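PDB 3EFY: Cif (Cell cycle inhibiting factor) from Escherichia coli, which deamidates, through the C-terminal part held in this chain, a glutamine of host NEDD8, which disables cullin-RING ubiquitin ligases and inhibits the host cell cycle. Local coordinates for residues P8-T13 and L64-I69; Y29-E34 and V56-D61; E40-R45 and F159-F164; S87-G90 and R95-R98. All blocks are in the same frame, centred on the assembly; numbering follows the deposited sequence.

Contact 1 of 4, residues P8-T13 and L64-I69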
loop_
_atom_site.group_PDB
_atom_site.type_symbol
_atom_site.label_atom_id
_atom_site.label_comp_id
_atom_site.label_asym_id
_atom_site.label_seq_id
_atom_site.Cartn_x
_atom_site.Cartn_y
_atom_site.Cartn_z
ATOM N N PRO A 8 -11.857 0.926 8.599
ATOM C CA PRO A 8 -12.174 1.517 7.288
ATOM C C PRO A 8 -13.520 1.046 6.729
ATOM O O PRO A 8 -13.977 -0.022 7.085
ATOM C CB PRO A 8 -11.065 0.957 6.371
ATOM C CG PRO A 8 -9.989 0.545 7.253
ATOM C CD PRO A 8 -10.653 0.092 8.553
ATOM N N SER A 9 -14.083 1.812 5.808
ATOM C CA SER A 9 -15.298 1.462 5.073
ATOM C C SER A 9 -15.027 0.293 4.127
ATOM O O SER A 9 -13.855 -0.008 3.820
ATOM C CB SER A 9 -15.782 2.657 4.242
ATOM O OG SER A 9 -14.885 2.960 3.167
ATOM N N CYS A 10 -16.101 -0.311 3.635
ATOM C CA CYS A 10 -15.990 -1.433 2.697
ATOM C C CYS A 10 -15.188 -1.017 1.461
ATOM O O CYS A 10 -14.369 -1.833 0.931
ATOM C CB CYS A 10 -17.321 -2.004 2.272
ATOM S SG CYS A 10 -18.493 -0.850 1.538
ATOM N N GLY A 11 -15.417 0.198 0.978
ATOM C CA GLY A 11 -14.735 0.665 -0.240
ATOM C C GLY A 11 -13.252 0.945 -0.054
ATOM O O GLY A 11 -12.422 0.660 -0.942
ATOM N N VAL A 12 -12.884 1.495 1.108
ATOM C CA VAL A 12 -11.498 1.706 1.478
ATOM C C VAL A 12 -10.753 0.365 1.601
ATOM O O VAL A 12 -9.646 0.221 1.055
ATOM C CB VAL A 12 -11.416 2.554 2.741
ATOM C CG1 VAL A 12 -10.047 2.558 3.282
ATOM C CG2 VAL A 12 -11.883 3.989 2.394
ATOM N N THR A 13 -11.370 -0.615 2.248
ATOM C CA THR A 13 -10.801 -1.958 2.324
ATOM C C THR A 13 -10.611 -2.547 0.941
ATOM O O THR A 13 -9.517 -3.043 0.623
ATOM C CB THR A 13 -11.704 -2.857 3.160
ATOM O OG1 THR A 13 -11.702 -2.339 4.511
ATOM C CG2 THR A 13 -11.193 -4.292 3.169
ATOM N N LEU A 64 -26.891 -3.993 -3.021
ATOM C CA LEU A 64 -26.547 -4.434 -1.698
ATOM C C LEU A 64 -25.999 -3.293 -0.862
ATOM O O LEU A 64 -26.037 -3.358 0.370
ATOM C CB LEU A 64 -25.538 -5.589 -1.750
ATOM C CG LEU A 64 -25.345 -6.455 -0.501
ATOM C CD1 LEU A 64 -26.614 -7.177 -0.114
ATOM C CD2 LEU A 64 -24.187 -7.441 -0.651
ATOM N N GLY A 65 -25.496 -2.236 -1.521
ATOM C CA GLY A 65 -24.843 -1.123 -0.890
ATOM C C GLY A 65 -23.517 -1.514 -0.250
ATOM O O GLY A 65 -23.242 -1.242 0.911
ATOM N N HIS A 66 -22.637 -2.130 -1.038
ATOM C CA HIS A 66 -21.506 -2.782 -0.466
ATOM C C HIS A 66 -20.412 -2.933 -1.561
ATOM O O HIS A 66 -20.745 -2.928 -2.723
ATOM C CB HIS A 66 -21.980 -4.160 -0.009
ATOM C CG HIS A 66 -20.958 -4.906 0.763
ATOM N ND1 HIS A 66 -20.083 -4.268 1.612
ATOM C CD2 HIS A 66 -20.674 -6.236 0.842
ATOM C CE1 HIS A 66 -19.260 -5.171 2.113
ATOM N NE2 HIS A 66 -19.630 -6.375 1.709
ATOM N N ALA A 67 -19.165 -2.873 -1.166
ATOM C CA ALA A 67 -18.038 -3.162 -2.078
ATOM C C ALA A 67 -17.194 -4.302 -1.537
ATOM O O ALA A 67 -17.050 -4.477 -0.328
ATOM C CB ALA A 67 -17.162 -1.908 -2.265
ATOM N N TYR A 68 -16.568 -5.075 -2.436
ATOM C CA TYR A 68 -15.849 -6.272 -2.015
ATOM C C TYR A 68 -14.999 -6.798 -3.179
ATOM O O TYR A 68 -15.156 -6.325 -4.293
ATOM C CB TYR A 68 -16.825 -7.357 -1.500
ATOM C CG TYR A 68 -18.020 -7.600 -2.329
ATOM C CD1 TYR A 68 -18.021 -8.562 -3.346
ATOM C CD2 TYR A 68 -19.209 -6.845 -2.203
ATOM C CE1 TYR A 68 -19.161 -8.795 -4.119
ATOM C CE2 TYR A 68 -20.272 -7.049 -2.989
ATOM C CZ TYR A 68 -20.282 -8.013 -3.976
ATOM O OH TYR A 68 -21.424 -8.206 -4.730
ATOM N N ILE A 69 -14.142 -7.768 -2.890
ATOM C CA ILE A 69 -13.151 -8.297 -3.875
ATOM C C ILE A 69 -13.460 -9.766 -4.134
ATOM O O ILE A 69 -13.685 -10.516 -3.182
ATOM C CB ILE A 69 -11.759 -8.183 -3.349
ATOM C CG1 ILE A 69 -11.346 -6.733 -2.988
ATOM C CG2 ILE A 69 -10.769 -8.761 -4.387
ATOM C CD1 ILE A 69 -11.525 -5.753 -4.130
HETATM O O HOH W 1 -14.794 -4.661 1.342
#
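Cys-10 and His-66 meet here as two members of the Cys-His-Gln triad of a papain-like (clan CA) fold, the cysteine on the first turn of helix 10-22 and the histidine at the start of strand 66-72. The tight part lies round the cysteine. Its CB comes within 3.6 Å of His-66 ND1, at an oblique angle to the imidazole, while SG sits 3.8 Å from the same ND1 and near the edge of the ring. SG occupies the position between its own backbone N and carbonyl carbon (chi1 56°), which turns it to the strand, where Ala-67 N gives it a weak hydrogen bond of 3.4 Å. Beside this, Gly-11 CA rests 4.1 Å from Ala-67 CB. His-66 leaves the strand on the far side, but with CG anti to its backbone N (chi1 -173°) the ring swings back to the cysteine. Its other nitrogen, NE2, is hydrogen-bonded to Gln-86 OE1, which completes the triad and fixes the rotation of the imidazole. The looser part is bridged by solvent and not by direct packing: one water sits between the helix and the strand and donates both its protons, to Cys-10 O at 2.9 Å and to Ala-67 O at 2.8 Å.

Contact 2 of 4, residues Y29-E34 and V56-D61; sequences YCFENE and VLRVND
Phe-31 and Arg-58 make most of the contact: the CD1-CE1 side of the phenyl ring lies over one face of the guanidinium, the two planes 32° apart. CE1 of Phe-31 stands over the centre of the guanidinium, 3.4 Å from Arg-58 CZ, whereas Arg-58 NH2 reaches the ring only near its rim. CD1 of Phe-31 is also close to Arg-58 NE, at 3.4 Å. An extended arginine chain, CG anti to the backbone N (chi1 -171°) and straight on to NE, carries the charged group from the strand out to the phenyl ring.

Van der Waals contact adds a second point of touch. Tyr-29 OH comes up to the aliphatic part of the same chain, 3.3 Å from Arg-58 CD, and the two side chains cross at about a right angle. In the fold, this lays the loop between helices 10-22 and 39-47 over strand 54-61, next to the edge strand 159-166 of the antiparallel sheet.

Polar bonds hold the partners from outside the pair. Arg-58 NE is hydrogen-bonded to Asn-15 OD1 of helix 10-22, and Gln-162 of the edge strand pairs with both Tyr-29 OH and Phe-31 O. Inside the loop, Cys-30 N donates to Glu-34 OE2 at 2.9 Å; the bond is nearly straight (170°) and uses the carboxylate lone pair that faces away from the other oxygen.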
loop_
_atom_site.group_PDB
_atom_site.type_symbol
_atom_site.label_atom_id
_atom_site.label_comp_id
_atom_site.label_asym_id
_atom_site.label_seq_id
_atom_site.Cartn_x
_atom_site.Cartn_y
_atom_site.Cartn_z
ATOM N N TYR A 29 -2.281 1.280 -8.496
ATOM C CA TYR A 29 -3.726 1.256 -8.609
ATOM C C TYR A 29 -4.329 2.526 -7.988
ATOM O O TYR A 29 -3.924 2.930 -6.914
ATOM C CB TYR A 29 -4.271 0.022 -7.857
ATOM C CG TYR A 29 -5.770 -0.061 -7.749
ATOM C CD1 TYR A 29 -6.539 -0.579 -8.793
ATOM C CD2 TYR A 29 -6.433 0.443 -6.647
ATOM C CE1 TYR A 29 -7.928 -0.644 -8.694
ATOM C CE2 TYR A 29 -7.808 0.414 -6.582
ATOM C CZ TYR A 29 -8.538 -0.120 -7.598
ATOM O OH TYR A 29 -9.909 -0.176 -7.525
ATOM N N CYS A 30 -5.297 3.120 -8.684
ATOM C CA CYS A 30 -6.001 4.267 -8.182
ATOM C C CYS A 30 -7.483 4.130 -8.594
ATOM O O CYS A 30 -7.858 4.389 -9.727
ATOM C CB CYS A 30 -5.364 5.535 -8.727
ATOM S SG CYS A 30 -6.155 7.026 -8.103
ATOM N N PHE A 31 -8.308 3.731 -7.632
ATOM C CA PHE A 31 -9.711 3.427 -7.864
ATOM C C PHE A 31 -10.435 4.408 -8.781
ATOM O O PHE A 31 -11.105 4.014 -9.722
ATOM C CB PHE A 31 -10.444 3.335 -6.518
ATOM C CG PHE A 31 -11.922 3.253 -6.653
ATOM C CD1 PHE A 31 -12.541 2.107 -7.164
ATOM C CD2 PHE A 31 -12.703 4.328 -6.301
ATOM C CE1 PHE A 31 -13.886 2.040 -7.305
ATOM C CE2 PHE A 31 -14.077 4.260 -6.426
ATOM C CZ PHE A 31 -14.679 3.120 -6.939
ATOM N N GLU A 32 -10.303 5.701 -8.492
ATOM C CA GLU A 32 -11.035 6.696 -9.238
ATOM C C GLU A 32 -10.700 6.778 -10.709
ATOM O O GLU A 32 -11.551 7.218 -11.514
ATOM C CB GLU A 32 -10.882 8.067 -8.587
ATOM C CG GLU A 32 -11.572 8.160 -7.245
ATOM C CD GLU A 32 -13.101 8.100 -7.299
ATOM O OE1 GLU A 32 -13.714 8.264 -8.386
ATOM O OE2 GLU A 32 -13.705 7.923 -6.199
ATOM N N ASN A 33 -9.500 6.364 -11.082
ATOM C CA ASN A 33 -9.041 6.475 -12.462
ATOM C C ASN A 33 -9.070 5.196 -13.287
ATOM O O ASN A 33 -8.756 5.210 -14.487
ATOM C CB ASN A 33 -7.638 7.048 -12.456
ATOM C CG ASN A 33 -7.572 8.401 -11.842
ATOM O OD1 ASN A 33 -8.505 9.185 -11.919
ATOM N ND2 ASN A 33 -6.427 8.692 -11.225
ATOM N N GLU A 34 -9.437 4.065 -12.692
ATOM C CA GLU A 34 -9.405 2.823 -13.424
ATOM C C GLU A 34 -10.598 2.642 -14.327
ATOM O O GLU A 34 -11.706 3.222 -14.125
ATOM C CB GLU A 34 -9.279 1.605 -12.458
ATOM C CG GLU A 34 -8.083 1.704 -11.491
ATOM C CD GLU A 34 -6.693 1.754 -12.127
ATOM O OE1 GLU A 34 -6.516 1.496 -13.355
ATOM O OE2 GLU A 34 -5.713 2.135 -11.412
ATOM N N VAL A 56 -8.212 -10.466 -10.281
ATOM C CA VAL A 56 -8.938 -9.883 -9.144
ATOM C C VAL A 56 -10.032 -8.963 -9.671
ATOM O O VAL A 56 -9.800 -8.175 -10.611
ATOM C CB VAL A 56 -7.934 -9.199 -8.192
ATOM C CG1 VAL A 56 -7.067 -8.075 -8.826
ATOM C CG2 VAL A 56 -8.639 -8.745 -6.997
ATOM N N LEU A 57 -11.210 -9.072 -9.079
ATOM C CA LEU A 57 -12.393 -8.359 -9.450
ATOM C C LEU A 57 -12.859 -7.492 -8.296
ATOM O O LEU A 57 -13.201 -8.019 -7.196
ATOM C CB LEU A 57 -13.491 -9.336 -9.836
ATOM C CG LEU A 57 -14.845 -8.818 -10.226
ATOM C CD1 LEU A 57 -14.805 -8.125 -11.620
ATOM C CD2 LEU A 57 -15.856 -9.991 -10.280
ATOM N N ARG A 58 -12.872 -6.165 -8.530
ATOM C CA ARG A 58 -13.447 -5.247 -7.531
ATOM C C ARG A 58 -14.905 -5.008 -7.856
ATOM O O ARG A 58 -15.240 -4.652 -8.985
ATOM C CB ARG A 58 -12.707 -3.904 -7.501
ATOM C CG ARG A 58 -13.164 -3.053 -6.320
ATOM C CD ARG A 58 -12.731 -1.627 -6.529
ATOM N NE ARG A 58 -12.992 -0.771 -5.367
ATOM C CZ ARG A 58 -14.192 -0.350 -4.966
ATOM N NH1 ARG A 58 -15.292 -0.718 -5.596
ATOM N NH2 ARG A 58 -14.288 0.439 -3.895
ATOM N N VAL A 59 -15.793 -5.282 -6.899
ATOM C CA VAL A 59 -17.207 -5.133 -7.062
ATOM C C VAL A 59 -17.771 -3.955 -6.279
ATOM O O VAL A 59 -17.616 -3.886 -5.069
ATOM C CB VAL A 59 -17.984 -6.384 -6.549
ATOM C CG1 VAL A 59 -19.468 -6.261 -6.898
ATOM C CG2 VAL A 59 -17.336 -7.687 -7.151
ATOM N N ASN A 60 -18.446 -3.073 -6.993
ATOM C CA ASN A 60 -19.207 -1.951 -6.388
ATOM C C ASN A 60 -20.666 -2.346 -6.570
ATOM O O ASN A 60 -21.217 -2.302 -7.678
ATOM C CB ASN A 60 -18.835 -0.650 -7.126
ATOM C CG ASN A 60 -18.689 0.541 -6.235
ATOM O OD1 ASN A 60 -19.197 1.626 -6.631
ATOM N ND2 ASN A 60 -17.969 0.457 -5.101
ATOM N N ASP A 61 -21.252 -2.884 -5.498
ATOM C CA ASP A 61 -22.581 -3.444 -5.512
ATOM C C ASP A 61 -23.568 -2.416 -4.958
ATOM O O ASP A 61 -23.742 -2.298 -3.767
ATOM C CB ASP A 61 -22.537 -4.742 -4.684
ATOM C CG ASP A 61 -23.801 -5.559 -4.699
ATOM O OD1 ASP A 61 -24.897 -5.035 -4.963
ATOM O OD2 ASP A 61 -23.662 -6.792 -4.388
#

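Contact 3 of 4, residues E40-R45 and F159-F164; sequences EQLQER and FSFQLF
Leu-163 O accepts from two waters, and both of them lead to the guanidinium of Arg-45. The shorter route runs through the water 2.7 Å from Leu-163 O, which in turn accepts from Arg-45 NH1 at 2.8 Å; the other water accepts a hydrogen bond from Arg-45 NH2 and reaches Leu-163 O by a weak bond. Both waters lie at the guanidinium edge, in its plane. The face of the group is used differently: Leu-163 CD2 sits over it, off centre, 3.7 Å from Arg-45 NH2. The arginine gets there because its chain is bent at chi2 and chi3, bringing the charge over the leucine.

Deeper in, the contact is wholly apolar. Leu-42 CD2 stands over the middle of the Phe-161 ring, 3.5 Å from its centroid and only 6° off the ring normal, a CH-pi contact. The other methyl, Leu-42 CD1, touches Leu-163 CD2 at 4.2 Å. Thus helix 39-47 lies across one face of the edge strand 159-166 of the antiparallel sheet, the segments crossing at 38°. Leu-57 of the neighbouring strand and Phe-120 of helix 113-124 close round the same leucine and phenylalanine. The contact is therefore apolar where it is buried and water-mediated at the exposed arginine, whose charge is not paired across the contact but tied to a strand carbonyl through water.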
loop_
_atom_site.group_PDB
_atom_site.type_symbol
_atom_site.label_atom_id
_atom_site.label_comp_id
_atom_site.label_asym_id
_atom_site.label_seq_id
_atom_site.Cartn_x
_atom_site.Cartn_y
_atom_site.Cartn_z
ATOM N N GLU A 40 -22.856 -6.739 -17.990
ATOM C CA GLU A 40 -22.863 -7.430 -19.280
ATOM C C GLU A 40 -21.450 -7.623 -19.786
ATOM O O GLU A 40 -21.096 -8.701 -20.270
ATOM C CB GLU A 40 -23.717 -6.663 -20.280
ATOM C CG GLU A 40 -23.531 -6.950 -21.749
ATOM C CD GLU A 40 -24.164 -5.818 -22.583
ATOM O OE1 GLU A 40 -23.429 -4.929 -23.093
ATOM O OE2 GLU A 40 -25.405 -5.793 -22.651
ATOM N N GLN A 41 -20.633 -6.587 -19.666
ATOM C CA GLN A 41 -19.243 -6.678 -20.022
ATOM C C GLN A 41 -18.478 -7.747 -19.220
ATOM O O GLN A 41 -17.684 -8.534 -19.739
ATOM C CB GLN A 41 -18.621 -5.306 -19.789
ATOM C CG GLN A 41 -17.557 -4.945 -20.641
ATOM C CD GLN A 41 -17.199 -3.440 -20.506
ATOM O OE1 GLN A 41 -17.836 -2.658 -19.762
ATOM N NE2 GLN A 41 -16.184 -3.049 -21.245
ATOM N N LEU A 42 -18.678 -7.761 -17.902
ATOM C CA LEU A 42 -18.044 -8.722 -17.057
ATOM C C LEU A 42 -18.474 -10.160 -17.463
ATOM O O LEU A 42 -17.642 -11.047 -17.556
ATOM C CB LEU A 42 -18.446 -8.488 -15.571
ATOM C CG LEU A 42 -17.916 -9.597 -14.645
ATOM C CD1 LEU A 42 -16.378 -9.593 -14.572
ATOM C CD2 LEU A 42 -18.514 -9.485 -13.251
ATOM N N GLN A 43 -19.755 -10.364 -17.742
ATOM C CA GLN A 43 -20.269 -11.700 -18.111
ATOM C C GLN A 43 -19.559 -12.212 -19.411
ATOM O O GLN A 43 -19.145 -13.388 -19.486
ATOM C CB GLN A 43 -21.798 -11.705 -18.254
ATOM C CG GLN A 43 -22.542 -11.506 -16.925
ATOM C CD GLN A 43 -24.030 -11.243 -17.087
ATOM O OE1 GLN A 43 -24.490 -10.747 -18.136
ATOM N NE2 GLN A 43 -24.806 -11.539 -16.033
ATOM N N GLU A 44 -19.352 -11.301 -20.348
ATOM C CA GLU A 44 -18.566 -11.642 -21.563
ATOM C C GLU A 44 -17.150 -11.974 -21.231
ATOM O O GLU A 44 -16.630 -12.980 -21.737
ATOM C CB GLU A 44 -18.662 -10.561 -22.644
ATOM C CG GLU A 44 -20.062 -10.381 -23.180
ATOM C CD GLU A 44 -20.488 -11.542 -24.039
ATOM O OE1 GLU A 44 -19.659 -12.023 -24.863
ATOM O OE2 GLU A 44 -21.639 -11.989 -23.872
ATOM N N ARG A 45 -16.488 -11.169 -20.369
ATOM C CA ARG A 45 -15.109 -11.429 -20.016
ATOM C C ARG A 45 -14.993 -12.796 -19.317
ATOM O O ARG A 45 -14.013 -13.510 -19.497
ATOM C CB ARG A 45 -14.547 -10.309 -19.145
ATOM C CG ARG A 45 -14.285 -8.972 -19.899
ATOM C CD ARG A 45 -13.037 -9.073 -20.888
ATOM N NE ARG A 45 -11.833 -9.472 -20.193
ATOM C CZ ARG A 45 -11.078 -8.664 -19.438
ATOM N NH1 ARG A 45 -11.391 -7.371 -19.293
ATOM N NH2 ARG A 45 -10.055 -9.145 -18.780
ATOM N N PHE A 159 -24.520 -2.466 -10.613
ATOM C CA PHE A 159 -23.143 -2.923 -10.423
ATOM C C PHE A 159 -22.155 -2.128 -11.266
ATOM O O PHE A 159 -22.456 -1.736 -12.401
ATOM C CB PHE A 159 -23.003 -4.390 -10.825
ATOM C CG PHE A 159 -23.635 -5.362 -9.860
ATOM C CD1 PHE A 159 -22.945 -5.769 -8.739
ATOM C CD2 PHE A 159 -24.890 -5.854 -10.087
ATOM C CE1 PHE A 159 -23.480 -6.676 -7.837
ATOM C CE2 PHE A 159 -25.466 -6.805 -9.195
ATOM C CZ PHE A 159 -24.769 -7.187 -8.050
ATOM N N SER A 160 -20.963 -1.942 -10.718
ATOM C CA SER A 160 -19.777 -1.470 -11.465
ATOM C C SER A 160 -18.609 -2.359 -11.029
ATOM O O SER A 160 -18.426 -2.581 -9.833
ATOM C CB SER A 160 -19.453 -0.044 -11.056
ATOM O OG SER A 160 -18.317 0.483 -11.712
ATOM N N PHE A 161 -17.823 -2.835 -11.987
ATOM C CA PHE A 161 -16.729 -3.736 -11.717
ATOM C C PHE A 161 -15.422 -3.171 -12.234
ATOM O O PHE A 161 -15.389 -2.384 -13.185
ATOM C CB PHE A 161 -16.946 -5.060 -12.415
ATOM C CG PHE A 161 -18.204 -5.772 -11.991
ATOM C CD1 PHE A 161 -18.194 -6.557 -10.843
ATOM C CD2 PHE A 161 -19.365 -5.673 -12.742
ATOM C CE1 PHE A 161 -19.358 -7.235 -10.447
ATOM C CE2 PHE A 161 -20.503 -6.363 -12.380
ATOM C CZ PHE A 161 -20.497 -7.134 -11.216
ATOM N N GLN A 162 -14.326 -3.601 -11.612
ATOM C CA GLN A 162 -12.971 -3.418 -12.180
ATOM C C GLN A 162 -12.297 -4.781 -12.169
ATOM O O GLN A 162 -12.370 -5.511 -11.158
ATOM C CB GLN A 162 -12.138 -2.432 -11.384
ATOM C CG GLN A 162 -12.791 -1.041 -11.324
ATOM C CD GLN A 162 -12.005 -0.051 -10.504
ATOM O OE1 GLN A 162 -10.955 -0.382 -9.925
ATOM N NE2 GLN A 162 -12.484 1.202 -10.470
ATOM N N LEU A 163 -11.690 -5.152 -13.308
ATOM C CA LEU A 163 -11.116 -6.491 -13.459
ATOM C C LEU A 163 -9.653 -6.373 -13.904
ATOM O O LEU A 163 -9.375 -5.726 -14.942
ATOM C CB LEU A 163 -11.888 -7.263 -14.486
ATOM C CG LEU A 163 -11.472 -8.672 -14.833
ATOM C CD1 LEU A 163 -11.499 -9.592 -13.583
ATOM C CD2 LEU A 163 -12.401 -9.203 -15.950
ATOM N N PHE A 164 -8.758 -6.985 -13.175
ATOM C CA PHE A 164 -7.339 -6.948 -13.475
ATOM C C PHE A 164 -6.696 -8.331 -13.387
ATOM O O PHE A 164 -6.992 -9.108 -12.469
ATOM C CB PHE A 164 -6.576 -6.063 -12.488
ATOM C CG PHE A 164 -6.863 -4.590 -12.573
ATOM C CD1 PHE A 164 -7.974 -4.052 -11.958
ATOM C CD2 PHE A 164 -5.961 -3.727 -13.175
ATOM C CE1 PHE A 164 -8.201 -2.671 -11.962
ATOM C CE2 PHE A 164 -6.195 -2.335 -13.170
ATOM C CZ PHE A 164 -7.338 -1.835 -12.552
HETATM O O HOH W 2 -9.953 -5.677 -17.614
HETATM O O HOH W 3 -8.073 -7.921 -17.223
#

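Contact 4 of 4, residues S87-G90 and R95-R98; sequences SDLG and RKLR
The loop that follows the active-site residue Gln-86 doubles back on itself, held by a single antiparallel beta bridge between Asp-88 and Leu-97 ahead of helix 99-103. The two residues are a hydrogen-bonded pair: Leu-97 N donates to Asp-88 O at 2.8 Å in a nearly straight bond (177°), and Asp-88 N donates to Leu-97 O at 2.9 Å. The second bond is more bent, but its donor lies in the carbonyl plane on a lone pair of Leu-97 O. Asp-88 O takes two hydrogen bonds, from Leu-97 N and from a water, plus a CA-H...O contact from Lys-96 CA.

Asp-88 shapes the turn as well. Its OD1 accepts from Gly-90 N at 2.9 Å, an Asx turn, with the donor on the anti side and out of the carboxylate plane; OD2 is hydrogen-bonded to Thr-94 OG1. At Gly-90 the chain has positive phi (83°), and the backbones are closely packed, its CA passing 3.3 Å from Lys-96 N. Beside the bridge, Asp-88 CB and Leu-97 CB touch at 4.0 Å, and Leu-97 goes on to pack against Gln-86 and Ile-139. Salt bridges tie the flanks, Arg-95 to Asp-138 and Asp-140, Arg-98 to Glu-100 and Asp-101. On the solvent side Lys-96 runs beside the loop and bends at its last torsion (chi4 70°), and NZ donates to two waters: one, 2.8 Å from NZ, bonded to Asp-88 O, the other to Leu-89 O.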
loop_
_atom_site.group_PDB
_atom_site.type_symbol
_atom_site.label_atom_id
_atom_site.label_comp_id
_atom_site.label_asym_id
_atom_site.label_seq_id
_atom_site.Cartn_x
_atom_site.Cartn_y
_atom_site.Cartn_z
ATOM N N SER A 87 -14.831 -6.124 4.040
ATOM C CA SER A 87 -15.192 -5.645 5.386
ATOM C C SER A 87 -16.532 -4.943 5.269
ATOM O O SER A 87 -16.966 -4.657 4.169
ATOM C CB SER A 87 -14.141 -4.699 5.993
ATOM O OG SER A 87 -14.151 -3.432 5.360
ATOM N N ASP A 88 -17.172 -4.587 6.396
ATOM C CA ASP A 88 -18.486 -3.952 6.303
ATOM C C ASP A 88 -18.709 -3.148 7.603
ATOM O O ASP A 88 -18.435 -3.647 8.689
ATOM C CB ASP A 88 -19.519 -5.054 6.158
ATOM C CG ASP A 88 -20.839 -4.607 5.606
ATOM O OD1 ASP A 88 -21.380 -3.511 5.970
ATOM O OD2 ASP A 88 -21.415 -5.424 4.876
ATOM N N LEU A 89 -19.159 -1.906 7.456
ATOM C CA LEU A 89 -19.476 -1.095 8.661
ATOM C C LEU A 89 -20.860 -1.370 9.227
ATOM O O LEU A 89 -21.145 -0.941 10.376
ATOM C CB LEU A 89 -19.327 0.397 8.367
ATOM C CG LEU A 89 -17.893 0.874 8.110
ATOM C CD1 LEU A 89 -17.914 2.381 7.738
ATOM C CD2 LEU A 89 -16.920 0.543 9.253
ATOM N N GLY A 90 -21.707 -2.064 8.489
ATOM C CA GLY A 90 -22.985 -2.540 9.031
ATOM C C GLY A 90 -24.119 -1.520 9.016
ATOM O O GLY A 90 -25.107 -1.659 9.766
ATOM N N ARG A 95 -24.552 -7.000 8.135
ATOM C CA ARG A 95 -24.097 -6.501 9.409
ATOM C C ARG A 95 -22.621 -6.143 9.461
ATOM O O ARG A 95 -21.838 -6.492 8.533
ATOM C CB ARG A 95 -24.439 -7.516 10.497
ATOM C CG ARG A 95 -23.667 -8.796 10.417
ATOM C CD ARG A 95 -23.896 -9.642 11.650
ATOM N NE ARG A 95 -23.823 -11.049 11.352
ATOM C CZ ARG A 95 -23.568 -12.006 12.232
ATOM N NH1 ARG A 95 -23.396 -11.714 13.538
ATOM N NH2 ARG A 95 -23.534 -13.269 11.822
ATOM N N LYS A 96 -22.215 -5.421 10.511
ATOM C CA LYS A 96 -20.806 -5.051 10.708
ATOM C C LYS A 96 -19.891 -6.260 10.709
ATOM O O LYS A 96 -20.196 -7.269 11.345
ATOM C CB LYS A 96 -20.556 -4.314 12.052
ATOM C CG LYS A 96 -19.127 -3.784 12.191
ATOM C CD LYS A 96 -18.878 -2.872 13.412
ATOM C CE LYS A 96 -17.372 -2.635 13.646
ATOM N NZ LYS A 96 -16.766 -1.773 12.576
ATOM N N LEU A 97 -18.788 -6.141 9.964
ATOM C CA LEU A 97 -17.796 -7.194 9.786
ATOM C C LEU A 97 -16.385 -6.642 9.647
ATOM O O LEU A 97 -16.093 -5.914 8.690
ATOM C CB LEU A 97 -18.166 -7.985 8.537
ATOM C CG LEU A 97 -17.227 -9.081 8.050
ATOM C CD1 LEU A 97 -17.197 -10.276 9.057
ATOM C CD2 LEU A 97 -17.763 -9.593 6.700
ATOM N N ARG A 98 -15.507 -6.956 10.589
ATOM C CA ARG A 98 -14.119 -6.540 10.506
ATOM C C ARG A 98 -13.389 -7.408 9.502
ATOM O O ARG A 98 -13.613 -8.634 9.449
ATOM C CB ARG A 98 -13.425 -6.598 11.856
ATOM C CG ARG A 98 -14.083 -5.641 12.872
ATOM C CD ARG A 98 -13.481 -5.821 14.274
ATOM N NE ARG A 98 -12.046 -5.634 14.193
ATOM C CZ ARG A 98 -11.130 -6.593 14.313
ATOM N NH1 ARG A 98 -11.475 -7.860 14.575
ATOM N NH2 ARG A 98 -9.845 -6.273 14.176
HETATM O O HOH W 4 -15.994 -2.997 10.133
HETATM O O HOH W 5 -19.129 0.317 12.146
#

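In the fold
Contact 1 holds two of the three catalytic residues, and contact 4, about 9 Å away between centres, follows directly on the third, Gln-86. These two touch: Thr-13 OG1 and Ser-87 OG are 2.8 Å apart, and Cys-10 CB lies 3.3 Å from Ser-87 O. Contacts 1 and 2 share the sheet through neighbouring strands 66-72 and 54-61, with His-66 O 2.8 Å from Asp-61 N. Contact 3 carries on to the next strand, where Arg-58 N meets Gln-162 O at 2.8 Å. Contacts 3 and 4 lie on opposite sides of the chain's centre, about 25 Å between centres. Contacts 1 and 2 also border the second subunit.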